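Local coordinates for ABC transporter periplasmic-binding protein YtfQ (Mycobacterium smegmatis, PDB 6HB0) that probably binds a sugar, most likely L-arabinofuranose, outside the cell membrane and passes it to an ABC transporter for uptake, at residues 294-297 and 298-301; 133-136 and 137-141. All coordinates share one frame; numbering follows the deposited sequence. Where two conformers were deposited one is given.

Interaction 1. Residues 294-297 and 298-301; sequences AFDQ and AQAK. With ZN (zinc ion), chain G.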
loop_
_atom_site.group_PDB
_atom_site.type_symbol
_atom_site.label_atom_id
_atom_site.label_comp_id
_atom_site.label_asym_id
_atom_site.label_seq_id
_atom_site.Cartn_x
_atom_site.Cartn_y
_atom_site.Cartn_z
ATOM N N ALA A 294 -1.644 -5.459 10.478
ATOM C CA ALA A 294 -1.722 -6.928 10.341
ATOM C C ALA A 294 -2.830 -7.399 11.270
ATOM O O ALA A 294 -2.951 -6.884 12.356
ATOM C CB ALA A 294 -0.443 -7.576 10.729
ATOM N N PHE A 295 -3.636 -8.353 10.839
ATOM C CA PHE A 295 -4.680 -8.886 11.684
ATOM C C PHE A 295 -4.801 -10.375 11.506
ATOM O O PHE A 295 -4.802 -10.878 10.379
ATOM C CB PHE A 295 -6.011 -8.274 11.276
ATOM C CG PHE A 295 -6.051 -6.796 11.441
ATOM C CD1 PHE A 295 -6.322 -6.250 12.687
ATOM C CD2 PHE A 295 -5.765 -5.939 10.370
ATOM C CE1 PHE A 295 -6.349 -4.882 12.864
ATOM C CE2 PHE A 295 -5.792 -4.571 10.547
ATOM C CZ PHE A 295 -6.094 -4.039 11.798
ATOM N N ASP A 296 -4.889 -11.082 12.612
ATOM C CA ASP A 296 -5.471 -12.416 12.615
ATOM C C ASP A 296 -6.956 -12.292 12.939
ATOM O O ASP A 296 -7.473 -11.169 13.040
ATOM C CB ASP A 296 -4.701 -13.349 13.575
ATOM C CG ASP A 296 -4.696 -12.858 15.023
ATOM O OD1 ASP A 296 -5.466 -11.937 15.407
ATOM O OD2 ASP A 296 -3.896 -13.458 15.768
ATOM N N GLN A 297 -7.645 -13.419 13.114
ATOM C CA GLN A 297 -9.108 -13.401 13.294
ATOM C C GLN A 297 -9.512 -12.671 14.574
ATOM O O GLN A 297 -10.446 -11.860 14.554
ATOM C CB GLN A 297 -9.725 -14.815 13.334
ATOM C CG GLN A 297 -11.181 -14.819 13.835
ATOM C CD GLN A 297 -11.783 -16.220 13.995
ATOM O OE1 GLN A 297 -11.155 -17.107 14.546
ATOM N NE2 GLN A 297 -13.006 -16.408 13.513
ATOM N N ALA A 298 -8.831 -12.974 15.674
ATOM C CA ALA A 298 -9.172 -12.344 16.957
ATOM C C ALA A 298 -8.982 -10.837 16.861
ATOM O O ALA A 298 -9.862 -10.098 17.269
ATOM C CB ALA A 298 -8.349 -12.888 18.068
ATOM N N GLN A 299 -7.876 -10.389 16.266
ATOM C CA GLN A 299 -7.620 -8.966 16.151
ATOM C C GLN A 299 -8.674 -8.297 15.234
ATOM O O GLN A 299 -9.145 -7.187 15.510
ATOM C CB GLN A 299 -6.244 -8.668 15.630
ATOM C CG GLN A 299 -5.019 -9.014 16.473
ATOM C CD GLN A 299 -3.692 -8.866 15.636
ATOM O OE1 GLN A 299 -3.402 -9.662 14.700
ATOM N NE2 GLN A 299 -2.871 -7.824 15.968
ATOM N N ALA A 300 -9.073 -8.949 14.140
ATOM C CA ALA A 300 -10.052 -8.340 13.240
ATOM C C ALA A 300 -11.427 -8.209 13.922
ATOM O O ALA A 300 -12.170 -7.264 13.678
ATOM C CB ALA A 300 -10.212 -9.164 11.980
ATOM N N LYS A 301 -11.772 -9.201 14.727
ATOM C CA LYS A 301 -13.061 -9.254 15.430
ATOM C C LYS A 301 -13.167 -8.113 16.431
ATOM O O LYS A 301 -14.238 -7.533 16.589
ATOM C CB LYS A 301 -13.224 -10.611 16.123
ATOM C CG LYS A 301 -14.648 -11.009 16.422
ATOM C CD LYS A 301 -14.665 -12.400 17.035
ATOM C CE LYS A 301 -14.662 -13.482 15.955
ATOM N NZ LYS A 301 -14.082 -14.768 16.459
HETATM ZN ZN ZN G . -3.173 -12.691 17.527
HETATM O O HOH W 1 -4.841 -14.368 18.182
#
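The F295 ring meets Q299 at its edge. Its CD1 lies 3.8 Å from Q299 CB, close to the ring plane. The ring is turned 51° from the Q299 amide. M249 and L252 of helix 246-253 and A303 and R307 further along helix 297-319 also touch the F295 side chain. A second pair of flat groups sits nearby: the D296 carboxylate and the Q299 amide stand at a steep 78°. D296 is the N-cap of helix 297-319, and with Q299 it forms a capping box. Q299 N gives a bond of 3.0 Å to D296 OD1, nearly along the C-O axis. D296 N returns one of 2.9 Å to Q299 OE1. The D296 CG lies between its backbone N and carbonyl carbon (chi1 60°), which turns OD1 toward Q299 N. OD2, the other oxygen, binds a zinc ion at 2.1 Å, and a water lies 2.5 Å from the zinc ion. One carboxylate therefore both caps the helix and holds a metal. The first helical turn follows, with hydrogen bonds from A300 N to D296 O and from K301 N to Q297 O.

Interaction 2. Residues 133-136 and 137-141; sequences AGQW and VADQY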
loop_
_atom_site.group_PDB
_atom_site.type_symbol
_atom_site.label_atom_id
_atom_site.label_comp_id
_atom_site.label_asym_id
_atom_site.label_seq_id
_atom_site.Cartn_x
_atom_site.Cartn_y
_atom_site.Cartn_z
ATOM N N ALA A 133 3.482 -11.656 4.586
ATOM C CA ALA A 133 2.507 -12.700 4.327
ATOM C C ALA A 133 3.229 -14.076 4.354
ATOM O O ALA A 133 2.780 -14.999 5.013
ATOM C CB ALA A 133 1.844 -12.485 2.972
ATOM N N GLY A 134 4.364 -14.154 3.661
ATOM C CA GLY A 134 5.171 -15.384 3.604
ATOM C C GLY A 134 5.666 -15.823 4.970
ATOM O O GLY A 134 5.584 -17.011 5.335
ATOM N N GLN A 135 6.096 -14.850 5.747
ATOM C CA GLN A 135 6.643 -15.118 7.037
ATOM C C GLN A 135 5.570 -15.643 7.991
ATOM O O GLN A 135 5.854 -16.472 8.850
ATOM C CB GLN A 135 7.330 -13.854 7.572
ATOM C CG GLN A 135 7.988 -14.005 8.928
ATOM C CD GLN A 135 9.081 -15.060 8.890
ATOM O OE1 GLN A 135 10.025 -14.961 8.082
ATOM N NE2 GLN A 135 8.945 -16.101 9.736
ATOM N N TRP A 136 4.336 -15.202 7.840
ATOM C CA TRP A 136 3.249 -15.723 8.633
ATOM C C TRP A 136 3.011 -17.166 8.272
ATOM O O TRP A 136 2.777 -17.971 9.159
ATOM C CB TRP A 136 1.966 -14.940 8.437
ATOM C CG TRP A 136 0.787 -15.498 9.120
ATOM C CD1 TRP A 136 0.355 -15.202 10.386
ATOM C CD2 TRP A 136 -0.141 -16.449 8.582
ATOM N NE1 TRP A 136 -0.786 -15.918 10.655
ATOM C CE2 TRP A 136 -1.102 -16.689 9.567
ATOM C CE3 TRP A 136 -0.245 -17.113 7.354
ATOM C CZ2 TRP A 136 -2.156 -17.580 9.376
ATOM C CZ3 TRP A 136 -1.287 -18.032 7.173
ATOM C CH2 TRP A 136 -2.229 -18.234 8.190
ATOM N N VAL A 137 3.054 -17.500 6.991
ATOM C CA VAL A 137 2.900 -18.891 6.582
ATOM C C VAL A 137 4.023 -19.733 7.207
ATOM O O VAL A 137 3.740 -20.782 7.774
ATOM C CB VAL A 137 2.892 -19.085 5.066
ATOM C CG1 VAL A 137 2.815 -20.556 4.715
ATOM C CG2 VAL A 137 1.751 -18.301 4.434
ATOM N N ALA A 138 5.254 -19.277 7.111
ATOM C CA ALA A 138 6.370 -19.995 7.697
ATOM C C ALA A 138 6.198 -20.215 9.174
ATOM O O ALA A 138 6.423 -21.347 9.650
ATOM C CB ALA A 138 7.672 -19.315 7.418
ATOM N N ASP A 139 5.758 -19.183 9.885
ATOM C CA ASP A 139 5.506 -19.282 11.324
ATOM C C ASP A 139 4.393 -20.271 11.647
ATOM O O ASP A 139 4.553 -21.085 12.541
ATOM C CB ASP A 139 5.153 -17.919 11.949
ATOM C CG ASP A 139 6.325 -16.950 11.976
ATOM O OD1 ASP A 139 7.460 -17.396 11.677
ATOM O OD2 ASP A 139 6.100 -15.731 12.266
ATOM N N GLN A 140 3.278 -20.208 10.932
ATOM C CA GLN A 140 2.138 -21.053 11.261
ATOM C C GLN A 140 2.380 -22.515 10.974
ATOM O O GLN A 140 1.827 -23.361 11.620
ATOM C CB GLN A 140 0.878 -20.638 10.539
ATOM C CG GLN A 140 0.361 -19.273 10.927
ATOM C CD GLN A 140 0.001 -19.136 12.403
ATOM O OE1 GLN A 140 0.552 -18.301 13.127
ATOM N NE2 GLN A 140 -0.887 -19.971 12.850
ATOM N N TYR A 141 3.221 -22.802 10.004
ATOM C CA TYR A 141 3.449 -24.160 9.609
ATOM C C TYR A 141 4.857 -24.625 9.948
ATOM O O TYR A 141 5.360 -25.524 9.300
ATOM C CB TYR A 141 3.233 -24.225 8.111
ATOM C CG TYR A 141 1.795 -24.152 7.692
ATOM C CD1 TYR A 141 0.983 -25.312 7.631
ATOM C CD2 TYR A 141 1.251 -22.944 7.293
ATOM C CE1 TYR A 141 -0.324 -25.236 7.160
ATOM C CE2 TYR A 141 -0.043 -22.856 6.869
ATOM C CZ TYR A 141 -0.825 -23.998 6.792
ATOM O OH TYR A 141 -2.105 -23.840 6.364
#
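W136 meets V137 and Q140 on the last turns of helix 126-140. W136 CG is anti to the backbone N (chi1 174°), beside the carbonyl carbon, which carries the indole toward V137 and Q140. CB and CG lie beside the V137 backbone N, the next in the chain. On the six-membered ring, CE3 packs against V137 CG2 at 3.7 Å, and CZ3 also lies near that methyl. On the pyrrole side, NE1 is 3.7 Å from Q140 OE1. Q140 CG sits over one face, 3.3 Å from CE2 and 3.4 Å from CZ2. It lies 3.5 Å from the six-membered ring centroid, a CH-pi contact offset toward the rim. W136 CH2 is still 3.9 Å from Q140 CG. The Q140 chain bends at chi2, and its amide lies nearly parallel to the indole, the planes 13° apart. The indole also stacks with Y259.

Another pair, Q135 and D139, lies one residue back. Q135 NE2 donates to D139 OD1 at 2.8 Å. The oxygen lies in the Q135 amide plane, but the donor comes in from above the carboxylate. The N-H...O angle of 136° makes the bond rather bent.

The inner side chains A133 and V137 touch V240 of strand 238-242. Backbone bonds join A133 to V137, G134 to A138, Q135 to D139 and W136 to Q140. These i to i+4 pairs belong to an alpha-helix packed on the mixed, largely parallel sheet of one lobe of a periplasmic binding protein.

How the interactions relate
Interactions 1 and 2 belong to the same lobe. Their centres are 15 Å apart and their nearest atoms about 6 Å, so they do not touch. Y259 on strand 259-263 sits between them: W136 of interaction 2 stacks on it, while A294 and D296 of interaction 1 touch it. The W136 side chain is about 8 Å from the zinc ion that D296 of interaction 1 binds. A second zinc site joins helix 126-140 to strand 292-295: E128 and D292 bind it with C263. The side chain of A133 is about 9 Å from that of E128, and that of A294 about 6 Å from that of D292. No sugar is bound in this entry.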